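Putative Glycosidase (Bacteroides thetaiotaomicron, PDB 3R67) is of unknown function but, as a putative glycosidase, probably has the five-bladed beta-propeller fold of its clan of carbohydrate-active proteins. Local coordinates at residues V148-D153 and E158-A163; Y136-W139 and A144-A147; Y200-G205 and N210-T215. All blocks are in the same frame, centred on the assembly; numbering follows the deposited sequence. Where two conformers were deposited one is given.

Interaction 1: V148-D153 and E158-A163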
loop_
_atom_site.group_PDB
_atom_site.type_symbol
_atom_site.label_atom_id
_atom_site.label_comp_id
_atom_site.label_asym_id
_atom_site.label_seq_id
_atom_site.Cartn_x
_atom_site.Cartn_y
_atom_site.Cartn_z
ATOM N N VAL A 148 -6.028 -10.474 5.219
ATOM C CA VAL A 148 -7.199 -9.976 4.515
ATOM C C VAL A 148 -8.292 -9.581 5.516
ATOM O O VAL A 148 -8.513 -10.256 6.537
ATOM C CB VAL A 148 -7.752 -11.019 3.492
ATOM C CG1 VAL A 148 -8.902 -10.426 2.671
ATOM C CG2 VAL A 148 -6.652 -11.518 2.556
ATOM N N ALA A 149 -8.970 -8.471 5.197
ATOM C CA ALA A 149 -10.133 -7.961 5.895
ATOM C C ALA A 149 -11.121 -7.432 4.861
ATOM O O ALA A 149 -10.683 -6.909 3.842
ATOM C CB ALA A 149 -9.737 -6.892 6.904
ATOM N N THR A 150 -12.439 -7.622 5.069
ATOM C CA THR A 150 -13.428 -7.107 4.114
ATOM C C THR A 150 -14.464 -6.222 4.840
ATOM O O THR A 150 -14.661 -6.335 6.051
ATOM C CB THR A 150 -14.139 -8.209 3.317
ATOM O OG1 THR A 150 -14.985 -8.962 4.179
ATOM C CG2 THR A 150 -13.180 -9.108 2.540
ATOM N N SER A 151 -15.097 -5.330 4.077
ATOM C CA SER A 151 -16.120 -4.416 4.556
ATOM C C SER A 151 -16.978 -3.909 3.413
ATOM O O SER A 151 -16.516 -3.905 2.255
ATOM C CB SER A 151 -15.462 -3.228 5.264
ATOM O OG SER A 151 -16.412 -2.337 5.817
ATOM N N ARG A 152 -18.209 -3.439 3.744
ATOM C CA ARG A 152 -19.118 -2.839 2.769
ATOM C C ARG A 152 -19.280 -1.336 3.028
ATOM O O ARG A 152 -19.829 -0.624 2.185
ATOM C CB ARG A 152 -20.499 -3.515 2.764
ATOM C CG ARG A 152 -20.516 -4.899 2.148
ATOM C CD ARG A 152 -21.930 -5.316 1.776
ATOM N NE ARG A 152 -22.535 -4.408 0.792
ATOM C CZ ARG A 152 -22.386 -4.511 -0.526
ATOM N NH1 ARG A 152 -21.645 -5.482 -1.043
ATOM N NH2 ARG A 152 -22.971 -3.640 -1.335
ATOM N N ASP A 153 -18.801 -0.841 4.194
ATOM C CA ASP A 153 -18.943 0.575 4.561
ATOM C C ASP A 153 -17.604 1.214 5.025
ATOM O O ASP A 153 -17.588 2.400 5.330
ATOM C CB ASP A 153 -20.006 0.735 5.688
ATOM C CG ASP A 153 -19.754 0.000 7.007
ATOM O OD1 ASP A 153 -18.577 -0.392 7.271
ATOM O OD2 ASP A 153 -20.717 -0.160 7.783
ATOM N N GLU A 158 -14.409 -7.294 8.715
ATOM C CA GLU A 158 -14.343 -8.722 9.039
ATOM C C GLU A 158 -12.925 -9.181 8.736
ATOM O O GLU A 158 -12.473 -8.996 7.604
ATOM C CB GLU A 158 -15.411 -9.511 8.251
ATOM C CG GLU A 158 -16.323 -10.386 9.098
ATOM C CD GLU A 158 -15.721 -11.670 9.638
ATOM O OE1 GLU A 158 -15.603 -12.644 8.859
ATOM O OE2 GLU A 158 -15.452 -11.733 10.860
ATOM N N LYS A 159 -12.195 -9.687 9.767
ATOM C CA LYS A 159 -10.817 -10.166 9.645
ATOM C C LYS A 159 -10.806 -11.657 9.314
ATOM O O LYS A 159 -11.453 -12.452 10.009
ATOM C CB LYS A 159 -10.004 -9.895 10.926
ATOM C CG LYS A 159 -9.790 -8.426 11.257
ATOM C CD LYS A 159 -9.021 -8.290 12.563
ATOM C CE LYS A 159 -8.885 -6.847 13.002
ATOM N NZ LYS A 159 -8.173 -6.714 14.296
ATOM N N TYR A 160 -10.058 -12.042 8.279
ATOM C CA TYR A 160 -9.997 -13.432 7.830
ATOM C C TYR A 160 -8.640 -14.094 8.092
ATOM O O TYR A 160 -8.516 -15.306 7.902
ATOM C CB TYR A 160 -10.308 -13.512 6.329
ATOM C CG TYR A 160 -11.770 -13.232 6.062
ATOM C CD1 TYR A 160 -12.730 -14.227 6.224
ATOM C CD2 TYR A 160 -12.204 -11.958 5.715
ATOM C CE1 TYR A 160 -14.084 -13.960 6.040
ATOM C CE2 TYR A 160 -13.551 -11.682 5.516
ATOM C CZ TYR A 160 -14.489 -12.688 5.675
ATOM O OH TYR A 160 -15.822 -12.434 5.465
ATOM N N GLY A 161 -7.665 -13.319 8.551
ATOM C CA GLY A 161 -6.340 -13.828 8.858
ATOM C C GLY A 161 -5.397 -13.794 7.676
ATOM O O GLY A 161 -5.723 -13.202 6.639
ATOM N N PRO A 162 -4.208 -14.433 7.825
ATOM C CA PRO A 162 -3.204 -14.408 6.741
ATOM C C PRO A 162 -3.769 -14.865 5.406
ATOM O O PRO A 162 -4.512 -15.849 5.340
ATOM C CB PRO A 162 -2.131 -15.380 7.234
ATOM C CG PRO A 162 -2.206 -15.271 8.734
ATOM C CD PRO A 162 -3.685 -15.130 9.024
ATOM N N ALA A 163 -3.422 -14.116 4.338
ATOM C CA ALA A 163 -3.850 -14.351 2.958
ATOM C C ALA A 163 -3.338 -15.689 2.430
ATOM O O ALA A 163 -4.019 -16.314 1.620
ATOM C CB ALA A 163 -3.353 -13.224 2.068
HETATM O O HOH W 1 -7.072 -10.603 8.949
HETATM O O HOH W 2 -16.293 -10.893 3.245
#
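Val148 meets the other strand with both its backbone and its side chain. Its CG2 methyl packs against the CB of Ala163 at 3.7 Å. On the backbone, Val148 N donates to Gly161 O (3.1 Å), and Val148 O accepts from Tyr160 N (2.9 Å). Val148 thus bonds to two successive residues, which resembles a beta bulge. A water bridges the two strands here: it donates to Val148 O and accepts from Gly161 N, 2.8 Å from that nitrogen.

Here the CB of Tyr160 points toward the facing strand, and CG lies opposite the carbonyl carbon across CA-CB (chi1 -71°). From there the ring is laid crosswise to the Thr150 side chain. Thr150 OG1 lies in the ring plane, 3.4 Å from Tyr160 CE2 at the edge. It gets there because chi1 of 69° sets the hydroxyl between the backbone N and the carbonyl carbon. A second water joins the two hydroxyls, 2.7 Å from Tyr160 OH and also bonded to Thr150 OG1. Ile218, from a loop, touches Val148, Thr150 and Tyr160 on this same side.

Beyond this place the pairing is regular. Thr150 and Glu158 exchange two backbone bonds, the shorter from Glu158 N to Thr150 O at 2.8 Å. Before them, Ala149 and Lys159 form a close non-hydrogen-bonded pair; the Lys159 ammonium runs off to Asp108 and Glu114 on the other face. At the end of the strand, Ser151 OG accepts from Asp153 N in an ST turn. Residues 148-151 and 158-162 run antiparallel at 160° and belong to the beta hairpin of strands 144-151 and 158-162, at the edge of a four-stranded antiparallel sheet, consistent with the outer hairpin of one propeller blade.

Interaction 2: Y136-W139 and A144-A147; sequences YTQW and ARLA
The Tyr136 ring carries the Ala147 CB methyl over one face, 3.6 Å above the plane and displaced toward the rim, a CH-pi contact; Phe103 meets the same tyrosine edge to face. At the far end the Trp139 indole turns an edge to the backbone, with Ala144 N in its plane and 3.7 Å from CZ3. The third flat group, the Gln138 amide, closes on Ala147 CB from another direction, its CD 3.4 Å from the methyl, so the methyl sits in the corner formed by amide and phenol ring. This is a beta hairpin, the two central strands of a four-stranded antiparallel sheet that fits a propeller blade. Its ladder has two hydrogen-bonded pairs, Tyr136 with Ala147 and Gln138 with Arg145; the bond from Gln138 N to Arg145 O is 2.8 Å and almost straight (178°).

The amide of Gln138 and the guanidinium of Arg145 stand nearly perpendicular, 82° apart, and their polar ends part company. Gln138 NE2 donates to Gln110 and Glu114, and Tyr136 OH also bonds Glu114, whereas Arg145 reaches Phe173 O and the carboxylate of Asp174. Gln138 OE1 is buried with no hydrogen-bonding partner in the model. A bound 1,2-ethanediol lies beside the Trp139 side chain, with nearest atoms about 3 Å apart.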
loop_
_atom_site.group_PDB
_atom_site.type_symbol
_atom_site.label_atom_id
_atom_site.label_comp_id
_atom_site.label_asym_id
_atom_site.label_seq_id
_atom_site.Cartn_x
_atom_site.Cartn_y
_atom_site.Cartn_z
ATOM N N TYR A 136 -3.377 -6.012 4.343
ATOM C CA TYR A 136 -2.526 -5.273 5.265
ATOM C C TYR A 136 -1.525 -6.190 5.948
ATOM O O TYR A 136 -1.599 -7.415 5.818
ATOM C CB TYR A 136 -3.437 -4.593 6.318
ATOM C CG TYR A 136 -4.144 -5.558 7.254
ATOM C CD1 TYR A 136 -5.318 -6.205 6.868
ATOM C CD2 TYR A 136 -3.673 -5.776 8.549
ATOM C CE1 TYR A 136 -5.961 -7.107 7.714
ATOM C CE2 TYR A 136 -4.322 -6.660 9.417
ATOM C CZ TYR A 136 -5.469 -7.322 8.995
ATOM O OH TYR A 136 -6.138 -8.185 9.838
ATOM N N THR A 137 -0.602 -5.597 6.697
ATOM C CA THR A 137 0.387 -6.353 7.465
ATOM C C THR A 137 -0.014 -6.474 8.915
ATOM O O THR A 137 -0.305 -5.465 9.562
ATOM C CB THR A 137 1.764 -5.673 7.389
ATOM O OG1 THR A 137 2.084 -5.345 6.053
ATOM C CG2 THR A 137 2.870 -6.497 8.024
ATOM N N GLN A 138 0.025 -7.696 9.419
ATOM C CA GLN A 138 -0.131 -8.075 10.827
ATOM C C GLN A 138 1.234 -8.054 11.457
ATOM O O GLN A 138 2.126 -8.706 10.908
ATOM C CB GLN A 138 -0.794 -9.454 10.965
ATOM C CG GLN A 138 -2.218 -9.503 10.469
ATOM C CD GLN A 138 -2.803 -10.888 10.602
ATOM O OE1 GLN A 138 -2.196 -11.900 10.216
ATOM N NE2 GLN A 138 -4.044 -10.951 11.049
ATOM N N TRP A 139 1.443 -7.299 12.561
ATOM C CA TRP A 139 2.786 -7.218 13.147
ATOM C C TRP A 139 2.710 -7.471 14.657
ATOM O O TRP A 139 2.081 -6.719 15.390
ATOM C CB TRP A 139 3.411 -5.850 12.817
ATOM C CG TRP A 139 4.795 -5.586 13.347
ATOM C CD1 TRP A 139 5.198 -4.490 14.046
ATOM C CD2 TRP A 139 5.953 -6.425 13.214
ATOM N NE1 TRP A 139 6.548 -4.561 14.303
ATOM C CE2 TRP A 139 7.038 -5.734 13.799
ATOM C CE3 TRP A 139 6.201 -7.657 12.583
ATOM C CZ2 TRP A 139 8.341 -6.251 13.808
ATOM C CZ3 TRP A 139 7.485 -8.163 12.590
ATOM C CH2 TRP A 139 8.538 -7.467 13.201
ATOM N N ALA A 144 5.854 -10.663 10.409
ATOM C CA ALA A 144 4.992 -9.849 9.557
ATOM C C ALA A 144 4.238 -10.763 8.620
ATOM O O ALA A 144 4.853 -11.565 7.925
ATOM C CB ALA A 144 5.811 -8.806 8.776
ATOM N N ARG A 145 2.921 -10.678 8.621
ATOM C CA ARG A 145 2.077 -11.503 7.756
ATOM C C ARG A 145 1.072 -10.648 6.988
ATOM O O ARG A 145 0.405 -9.797 7.579
ATOM C CB ARG A 145 1.313 -12.577 8.574
ATOM C CG ARG A 145 2.155 -13.630 9.265
ATOM C CD ARG A 145 1.297 -14.554 10.120
ATOM N NE ARG A 145 2.069 -15.661 10.690
ATOM C CZ ARG A 145 2.690 -15.626 11.869
ATOM N NH1 ARG A 145 2.644 -14.527 12.624
ATOM N NH2 ARG A 145 3.371 -16.683 12.296
ATOM N N LEU A 146 0.954 -10.893 5.678
ATOM C CA LEU A 146 -0.055 -10.273 4.823
ATOM C C LEU A 146 -1.421 -10.889 5.150
ATOM O O LEU A 146 -1.585 -12.099 5.020
ATOM C CB LEU A 146 0.322 -10.465 3.335
ATOM C CG LEU A 146 -0.640 -9.959 2.271
ATOM C CD1 LEU A 146 -0.783 -8.435 2.334
ATOM C CD2 LEU A 146 -0.166 -10.417 0.886
ATOM N N ALA A 147 -2.374 -10.081 5.608
ATOM C CA ALA A 147 -3.702 -10.572 5.986
ATOM C C ALA A 147 -4.824 -9.900 5.162
ATOM O O ALA A 147 -4.610 -8.871 4.539
ATOM C CB ALA A 147 -3.944 -10.318 7.472
#

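Interaction 3: Y200-G205 and N210-T215; sequences YWMYWG and NVATST
Trp204 and Asn210 grip each other twice, by backbone and by side chain, at the tight end of this hairpin. Their main chains exchange both bonds of an antiparallel pair. The side chains then run alongside, pointing the same way, and the indole NE1 donates to Asn210 OD1 at 2.7 Å. NE1 meets a lone pair in the carbonyl plane, but OD1 is tilted out of the indole plane and the bond is bent at the hydrogen (135°). Ring and amide planes stand 82° apart, so the indole cannot lie flat on the amide. Next along this face, the Ala212 methyl touches Trp204 CD1 and also CG of Met202, a selenomethionine, the latter at 3.7 Å.

The opposite face is just as close-packed. Thr213 CG2 sits over the six-membered ring of Trp201, 3.6 Å from its centroid, while Val211 CG1 approaches the edge of that indole in its plane, 3.5 Å from CE3. The valine's other branch, CG2, meets Tyr203 CE1 at 3.6 Å. Tyr203 itself stacks on Phe289 and sends its hydroxyl to Pro294 O.

Toward Thr215 the fit slackens and solvent comes in. Tyr200 still packs along the Ser214 carbonyl, its CD2 3.5 Å from Ser214 O, but it is partly exposed and Thr215 exposed; at the outer ring edge Tyr200 CE2 comes only to 3.8 Å from Thr215 O. The last pair keeps both bonds: Tyr200 N to Ser214 O is 2.8 Å, while Ser214 N comes to Tyr200 O from 37° above the carbonyl plane.

The pairing fits a propeller-blade hairpin, and its chemistry fixes the buried amide. With OD1 accepting from Trp204 and ND2 donating to Leu231 O and Met223 O, Asn210 has donors and acceptors matched in one orientation, which a flip of its amide would break.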
loop_
_atom_site.group_PDB
_atom_site.type_symbol
_atom_site.label_atom_id
_atom_site.label_comp_id
_atom_site.label_asym_id
_atom_site.label_seq_id
_atom_site.Cartn_x
_atom_site.Cartn_y
_atom_site.Cartn_z
ATOM N N TYR A 200 -8.762 -14.159 -9.485
ATOM C CA TYR A 200 -8.346 -12.861 -8.993
ATOM C C TYR A 200 -6.841 -12.904 -8.904
ATOM O O TYR A 200 -6.284 -13.985 -8.694
ATOM C CB TYR A 200 -9.019 -12.513 -7.671
ATOM C CG TYR A 200 -10.523 -12.481 -7.759
ATOM C CD1 TYR A 200 -11.177 -11.472 -8.460
ATOM C CD2 TYR A 200 -11.300 -13.403 -7.064
ATOM C CE1 TYR A 200 -12.565 -11.410 -8.510
ATOM C CE2 TYR A 200 -12.691 -13.353 -7.110
ATOM C CZ TYR A 200 -13.319 -12.353 -7.838
ATOM O OH TYR A 200 -14.686 -12.278 -7.892
ATOM N N TRP A 201 -6.172 -11.772 -9.121
ATOM C CA TRP A 201 -4.708 -11.715 -9.173
ATOM C C TRP A 201 -4.134 -10.622 -8.300
ATOM O O TRP A 201 -4.742 -9.556 -8.160
ATOM C CB TRP A 201 -4.274 -11.457 -10.633
ATOM C CG TRP A 201 -4.643 -12.558 -11.590
ATOM C CD1 TRP A 201 -5.876 -12.804 -12.119
ATOM C CD2 TRP A 201 -3.763 -13.534 -12.154
ATOM N NE1 TRP A 201 -5.831 -13.914 -12.928
ATOM C CE2 TRP A 201 -4.546 -14.384 -12.969
ATOM C CE3 TRP A 201 -2.382 -13.784 -12.043
ATOM C CZ2 TRP A 201 -3.995 -15.455 -13.684
ATOM C CZ3 TRP A 201 -1.837 -14.856 -12.742
ATOM C CH2 TRP A 201 -2.642 -15.682 -13.542
HETATM N N MSE A 202 -2.933 -10.862 -7.745
HETATM C CA MSE A 202 -2.231 -9.816 -6.990
HETATM C C MSE A 202 -0.723 -9.910 -7.113
HETATM O O MSE A 202 -0.161 -11.000 -7.157
HETATM C CB MSE A 202 -2.572 -9.815 -5.489
HETATM C CG MSE A 202 -2.026 -11.009 -4.707
HETATM SE SE MSE A 202 -2.304 -10.834 -2.787
HETATM C CE MSE A 202 -3.844 -10.114 -2.924
ATOM N N TYR A 203 -0.076 -8.749 -7.076
ATOM C CA TYR A 203 1.365 -8.594 -6.947
ATOM C C TYR A 203 1.621 -8.361 -5.494
ATOM O O TYR A 203 0.866 -7.601 -4.881
ATOM C CB TYR A 203 1.905 -7.461 -7.835
ATOM C CG TYR A 203 1.604 -7.655 -9.299
ATOM C CD1 TYR A 203 2.443 -8.419 -10.109
ATOM C CD2 TYR A 203 0.472 -7.086 -9.880
ATOM C CE1 TYR A 203 2.149 -8.635 -11.451
ATOM C CE2 TYR A 203 0.180 -7.283 -11.228
ATOM C CZ TYR A 203 1.017 -8.065 -12.004
ATOM O OH TYR A 203 0.725 -8.275 -13.322
ATOM N N TRP A 204 2.595 -9.041 -4.901
ATOM C CA TRP A 204 2.872 -8.794 -3.498
ATOM C C TRP A 204 4.366 -8.961 -3.252
ATOM O O TRP A 204 5.037 -9.696 -3.974
ATOM C CB TRP A 204 2.029 -9.726 -2.577
ATOM C CG TRP A 204 2.482 -11.151 -2.612
ATOM C CD1 TRP A 204 2.132 -12.108 -3.523
ATOM C CD2 TRP A 204 3.440 -11.754 -1.740
ATOM N NE1 TRP A 204 2.821 -13.275 -3.270
ATOM C CE2 TRP A 204 3.650 -13.077 -2.195
ATOM C CE3 TRP A 204 4.170 -11.295 -0.627
ATOM C CZ2 TRP A 204 4.522 -13.955 -1.550
ATOM C CZ3 TRP A 204 5.069 -12.155 -0.020
ATOM C CH2 TRP A 204 5.234 -13.468 -0.478
ATOM N N GLY A 205 4.864 -8.326 -2.210
ATOM C CA GLY A 205 6.257 -8.471 -1.834
ATOM C C GLY A 205 6.952 -7.181 -1.505
ATOM O O GLY A 205 6.468 -6.088 -1.838
ATOM N N ASN A 210 6.133 -11.268 -6.128
ATOM C CA ASN A 210 5.538 -12.552 -6.479
ATOM C C ASN A 210 4.122 -12.282 -6.979
ATOM O O ASN A 210 3.585 -11.205 -6.730
ATOM C CB ASN A 210 5.572 -13.532 -5.273
ATOM C CG ASN A 210 4.873 -14.866 -5.488
ATOM O OD1 ASN A 210 3.852 -15.158 -4.877
ATOM N ND2 ASN A 210 5.337 -15.657 -6.429
ATOM N N VAL A 211 3.528 -13.235 -7.701
ATOM C CA VAL A 211 2.148 -13.126 -8.170
ATOM C C VAL A 211 1.353 -14.225 -7.483
ATOM O O VAL A 211 1.788 -15.376 -7.448
ATOM C CB VAL A 211 2.007 -13.169 -9.718
ATOM C CG1 VAL A 211 0.535 -13.166 -10.147
ATOM C CG2 VAL A 211 2.768 -12.017 -10.377
ATOM N N ALA A 212 0.226 -13.852 -6.872
ATOM C CA ALA A 212 -0.668 -14.798 -6.211
ATOM C C ALA A 212 -2.042 -14.732 -6.850
ATOM O O ALA A 212 -2.405 -13.687 -7.403
ATOM C CB ALA A 212 -0.748 -14.505 -4.719
ATOM N N THR A 213 -2.805 -15.846 -6.793
ATOM C CA THR A 213 -4.155 -15.891 -7.356
ATOM C C THR A 213 -5.155 -16.363 -6.288
ATOM O O THR A 213 -4.777 -16.988 -5.292
ATOM C CB THR A 213 -4.226 -16.782 -8.611
ATOM O OG1 THR A 213 -4.037 -18.156 -8.275
ATOM C CG2 THR A 213 -3.254 -16.356 -9.702
ATOM N N SER A 214 -6.441 -16.053 -6.510
ATOM C CA SER A 214 -7.544 -16.423 -5.610
ATOM C C SER A 214 -8.838 -16.620 -6.384
ATOM O O SER A 214 -9.000 -16.043 -7.457
ATOM C CB SER A 214 -7.743 -15.338 -4.551
ATOM O OG SER A 214 -8.699 -15.695 -3.570
ATOM N N THR A 215 -9.773 -17.407 -5.828
ATOM C CA THR A 215 -11.099 -17.575 -6.423
ATOM C C THR A 215 -12.152 -16.964 -5.478
ATOM O O THR A 215 -13.331 -16.888 -5.840
ATOM C CB THR A 215 -11.404 -19.047 -6.741
ATOM O OG1 THR A 215 -11.364 -19.821 -5.541
ATOM C CG2 THR A 215 -10.473 -19.629 -7.798
#

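From the N terminus, interaction 2 comes first, closing the turn at 140-143; strand 144-151 then runs straight on into interaction 1, which closes the loop 152-157. Much later, interaction 3 closes the loop 205-209. The three are hairpins in series, none nested in or crossing another. Interactions 1 and 2 share strand 144-151 and so belong to one four-stranded sheet, joined further by a probable hydrogen bond from Ala163 N to Leu146 O (2.8 Å). Interaction 3 lies in the following, larger sheet. It touches interaction 2 where Leu146 CD2 packs 4.2 Å from Trp204 CB, a contact between neighbouring sheets; interactions 1 and 3 do not touch.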